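Local structure of DyP2 (Amycolatopsis sp. ATCC 39116, 4G2C) at residues E277-L282 with R396-V401. The protein probably oxidises dyes and other substrates, perhaps including lignin-related compounds and manganese, as a haem-containing peroxidase of the dye-decolourising family. Sequence-based numbering, arbitrary orientation.
Sequences EQNVRL and RPAKDV. With HEM (protoporphyrin IX containing Fe), chain C.
Gln-278 N gives a nearly straight hydrogen bond to Val-401 O (3.0 Å, N-H...O 171°). Arg-281 N, in the first turn of helix 280-293, donates to Pro-397 O at 2.9 Å. A third bond uses a side chain: Asp-400 N meets Glu-277 OE2 at 3.0 Å from above the carboxylate plane. With CG anti to the backbone N (chi1 -166°) and the chain extended at chi2, the Glu-277 side chain lies alongside that of Lys-399, and its carboxylate reaches this amide. Its other oxygen, OE1, and Ala-398 O share a water. Asp-400 OD1 lies 3.6 Å from Glu-277 OE2, a like-charge approach probably eased by the bonded amide. A leucine in place of Glu-277 would probably leave Asp-400 N without this acceptor and the bridging water without one of its partners.

Strand 267-278 runs antiparallel to strand 402-409, and the loop 396-401 leads into the latter, so the Gln-278 N to Val-401 O bond lies where the two strands meet this loop. At Gln-278 the first strand gives way to helix 280-293, with Asn-279 as N-cap. Asn-279 OD1 accepts from Leu-282 N, which sits above the amide carbonyl plane. Asn-279 CA also makes a CA-H...O contact with Ala-398 O (3.2 Å).

The apolar part centres on Val-280. Its CG1 packs on Arg-396 CB at 3.5 Å, and its CG2 faces Pro-397 CG and Val-401 CG2. Ala-398 CB sits over one face of the Arg-281 guanidinium, off its centre. The buried Arg-396 turns its guanidinium away, to a salt bridge with Asp-385 and a hydrogen bond to Ala-389 O.

Gln-278 belongs to the haem pocket. Its NE2 lies 3.4 Å from the haem methyl CMB and is hydrogen-bonded to Glu-213.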
loop_
_atom_site.group_PDB
_atom_site.type_symbol
_atom_site.label_atom_id
_atom_site.label_comp_id
_atom_site.label_asym_id
_atom_site.label_seq_id
_atom_site.Cartn_x
_atom_site.Cartn_y
_atom_site.Cartn_z
ATOM N N GLU A 277 13.225 -1.121 2.566
ATOM C CA GLU A 277 13.916 -1.835 3.620
ATOM C C GLU A 277 13.650 -1.173 4.960
ATOM O O GLU A 277 13.707 0.054 5.087
ATOM C CB GLU A 277 15.419 -1.900 3.345
ATOM C CG GLU A 277 16.146 -2.913 4.231
ATOM C CD GLU A 277 17.637 -2.917 3.985
ATOM O OE1 GLU A 277 18.306 -1.939 4.381
ATOM O OE2 GLU A 277 18.135 -3.894 3.390
ATOM N N GLN A 278 13.363 -2.001 5.956
ATOM C CA GLN A 278 13.097 -1.541 7.313
ATOM C C GLN A 278 14.230 -1.901 8.291
ATOM O O GLN A 278 14.452 -3.074 8.587
ATOM C CB GLN A 278 11.802 -2.176 7.815
ATOM C CG GLN A 278 10.550 -1.780 7.031
ATOM C CD GLN A 278 9.291 -2.363 7.656
ATOM O OE1 GLN A 278 8.782 -3.398 7.216
ATOM N NE2 GLN A 278 8.792 -1.708 8.690
ATOM N N ASN A 279 14.941 -0.897 8.791
ATOM C CA ASN A 279 15.892 -1.110 9.868
ATOM C C ASN A 279 15.129 -1.081 11.196
ATOM O O ASN A 279 15.025 -0.037 11.850
ATOM C CB ASN A 279 16.984 -0.036 9.833
ATOM C CG ASN A 279 18.090 -0.282 10.859
ATOM O OD1 ASN A 279 17.874 -0.903 11.897
ATOM N ND2 ASN A 279 19.279 0.206 10.558
ATOM N N VAL A 280 14.573 -2.230 11.566
ATOM C CA VAL A 280 13.779 -2.360 12.774
ATOM C C VAL A 280 14.582 -1.941 13.991
ATOM O O VAL A 280 14.082 -1.225 14.867
ATOM C CB VAL A 280 13.312 -3.792 12.960
ATOM C CG1 VAL A 280 12.460 -3.914 14.233
ATOM C CG2 VAL A 280 12.544 -4.237 11.739
ATOM N N ARG A 281 15.840 -2.369 14.025
ATOM C CA ARG A 281 16.732 -2.014 15.119
ATOM C C ARG A 281 16.727 -0.512 15.396
ATOM O O ARG A 281 16.532 -0.069 16.531
ATOM C CB ARG A 281 18.160 -2.500 14.832
ATOM C CG ARG A 281 19.201 -2.030 15.863
ATOM C CD ARG A 281 20.331 -3.059 16.069
ATOM N NE ARG A 281 21.329 -3.090 14.993
ATOM C CZ ARG A 281 21.798 -4.204 14.418
ATOM N NH1 ARG A 281 21.351 -5.408 14.794
ATOM N NH2 ARG A 281 22.714 -4.117 13.454
ATOM N N LEU A 282 16.952 0.275 14.353
ATOM C CA LEU A 282 17.117 1.704 14.533
ATOM C C LEU A 282 15.778 2.344 14.906
ATOM O O LEU A 282 15.718 3.318 15.677
ATOM C CB LEU A 282 17.665 2.309 13.249
ATOM C CG LEU A 282 17.859 3.811 13.136
ATOM C CD1 LEU A 282 18.845 4.323 14.156
ATOM C CD2 LEU A 282 18.342 4.109 11.726
ATOM N N ARG A 396 16.698 -6.827 17.194
ATOM C CA ARG A 396 15.907 -6.666 15.974
ATOM C C ARG A 396 16.786 -6.605 14.721
ATOM O O ARG A 396 17.892 -6.081 14.754
ATOM C CB ARG A 396 15.040 -5.404 16.046
ATOM C CG ARG A 396 14.233 -5.249 17.328
ATOM C CD ARG A 396 13.192 -6.332 17.469
ATOM N NE ARG A 396 12.323 -6.059 18.609
ATOM C CZ ARG A 396 11.340 -6.854 19.017
ATOM N NH1 ARG A 396 11.093 -7.995 18.381
ATOM N NH2 ARG A 396 10.605 -6.509 20.064
ATOM N N PRO A 397 16.283 -7.123 13.596
ATOM C CA PRO A 397 17.049 -6.993 12.352
ATOM C C PRO A 397 17.271 -5.525 11.989
ATOM O O PRO A 397 16.525 -4.653 12.427
ATOM C CB PRO A 397 16.149 -7.663 11.318
ATOM C CG PRO A 397 14.785 -7.661 11.938
ATOM C CD PRO A 397 14.997 -7.804 13.393
ATOM N N ALA A 398 18.307 -5.261 11.209
ATOM C CA ALA A 398 18.598 -3.905 10.761
ATOM C C ALA A 398 18.470 -3.780 9.240
ATOM O O ALA A 398 18.439 -2.667 8.715
ATOM C CB ALA A 398 19.991 -3.477 11.220
ATOM N N LYS A 399 18.391 -4.914 8.544
ATOM C CA LYS A 399 18.309 -4.914 7.075
ATOM C C LYS A 399 17.724 -6.203 6.523
ATOM O O LYS A 399 17.546 -7.171 7.255
ATOM C CB LYS A 399 19.692 -4.692 6.456
ATOM C CG LYS A 399 20.714 -5.771 6.823
ATOM C CD LYS A 399 22.036 -5.558 6.092
ATOM C CE LYS A 399 23.076 -6.619 6.489
ATOM N NZ LYS A 399 24.274 -6.605 5.596
ATOM N N ASP A 400 17.436 -6.203 5.220
ATOM C CA ASP A 400 17.014 -7.408 4.492
ATOM C C ASP A 400 15.653 -7.948 4.910
ATOM O O ASP A 400 15.290 -9.079 4.567
ATOM C CB ASP A 400 18.061 -8.522 4.599
ATOM C CG ASP A 400 19.304 -8.227 3.789
ATOM O OD1 ASP A 400 19.293 -7.254 3.010
ATOM O OD2 ASP A 400 20.290 -8.978 3.922
ATOM N N VAL A 401 14.930 -7.141 5.674
ATOM C CA VAL A 401 13.503 -7.326 5.880
ATOM C C VAL A 401 12.864 -5.970 5.574
ATOM O O VAL A 401 13.553 -4.939 5.529
ATOM C CB VAL A 401 13.173 -7.656 7.346
ATOM C CG1 VAL A 401 13.914 -8.918 7.819
ATOM C CG2 VAL A 401 13.509 -6.451 8.220
HETATM C CHA HEM C . -1.220 3.125 7.252
HETATM C CHB HEM C . 3.255 1.431 8.108
HETATM C CHC HEM C . 4.712 2.885 3.708
HETATM C CHD HEM C . 0.517 5.245 3.196
HETATM C C1A HEM C . -0.145 2.525 7.863
HETATM C C2A HEM C . -0.167 1.898 9.169
HETATM C C3A HEM C . 1.067 1.430 9.395
HETATM C C4A HEM C . 1.905 1.740 8.249
HETATM C CMA HEM C . 1.541 0.684 10.654
HETATM C CAA HEM C . -1.411 1.805 10.096
HETATM C CBA HEM C . -2.254 0.590 9.695
HETATM C CGA HEM C . -3.221 0.913 8.579
HETATM O O1A HEM C . -4.012 1.866 8.697
HETATM O O2A HEM C . -3.216 0.213 7.545
HETATM C C1B HEM C . 4.064 1.673 7.008
HETATM C C2B HEM C . 5.465 1.298 6.828
HETATM C C3B HEM C . 5.849 1.708 5.603
HETATM C C4B HEM C . 4.717 2.332 4.962
HETATM C CMB HEM C . 6.337 0.579 7.889
HETATM C CAB HEM C . 7.217 1.551 4.902
HETATM C CBB HEM C . 8.091 0.623 5.300
HETATM C C1C HEM C . 3.728 3.718 3.223
HETATM C C2C HEM C . 3.829 4.557 2.039
HETATM C C3C HEM C . 2.655 5.194 1.895
HETATM C C4C HEM C . 1.789 4.782 2.981
HETATM C CMC HEM C . 5.063 4.655 1.096
HETATM C CAC HEM C . 2.272 6.229 0.809
HETATM C CBC HEM C . 3.209 6.901 0.121
HETATM C C1D HEM C . -0.347 4.853 4.195
HETATM C C2D HEM C . -1.745 5.196 4.233
HETATM C C3D HEM C . -2.267 4.514 5.487
HETATM C C4D HEM C . -1.154 3.851 6.089
HETATM C CMD HEM C . -2.521 6.047 3.213
HETATM C CAD HEM C . -3.675 4.549 6.048
HETATM C CBD HEM C . -3.793 5.926 6.669
HETATM C CGD HEM C . -5.232 6.024 7.092
HETATM O O1D HEM C . -6.115 5.857 6.209
HETATM O O2D HEM C . -5.470 6.218 8.314
HETATM N NA HEM C . 1.117 2.404 7.330
HETATM N NB HEM C . 3.654 2.296 5.844
HETATM N NC HEM C . 2.467 3.883 3.774
HETATM N ND HEM C . -0.046 4.065 5.301
HETATM FE FE HEM C . 1.908 3.282 5.687
HETATM O O HOH W 1 18.345 -0.991 6.657
#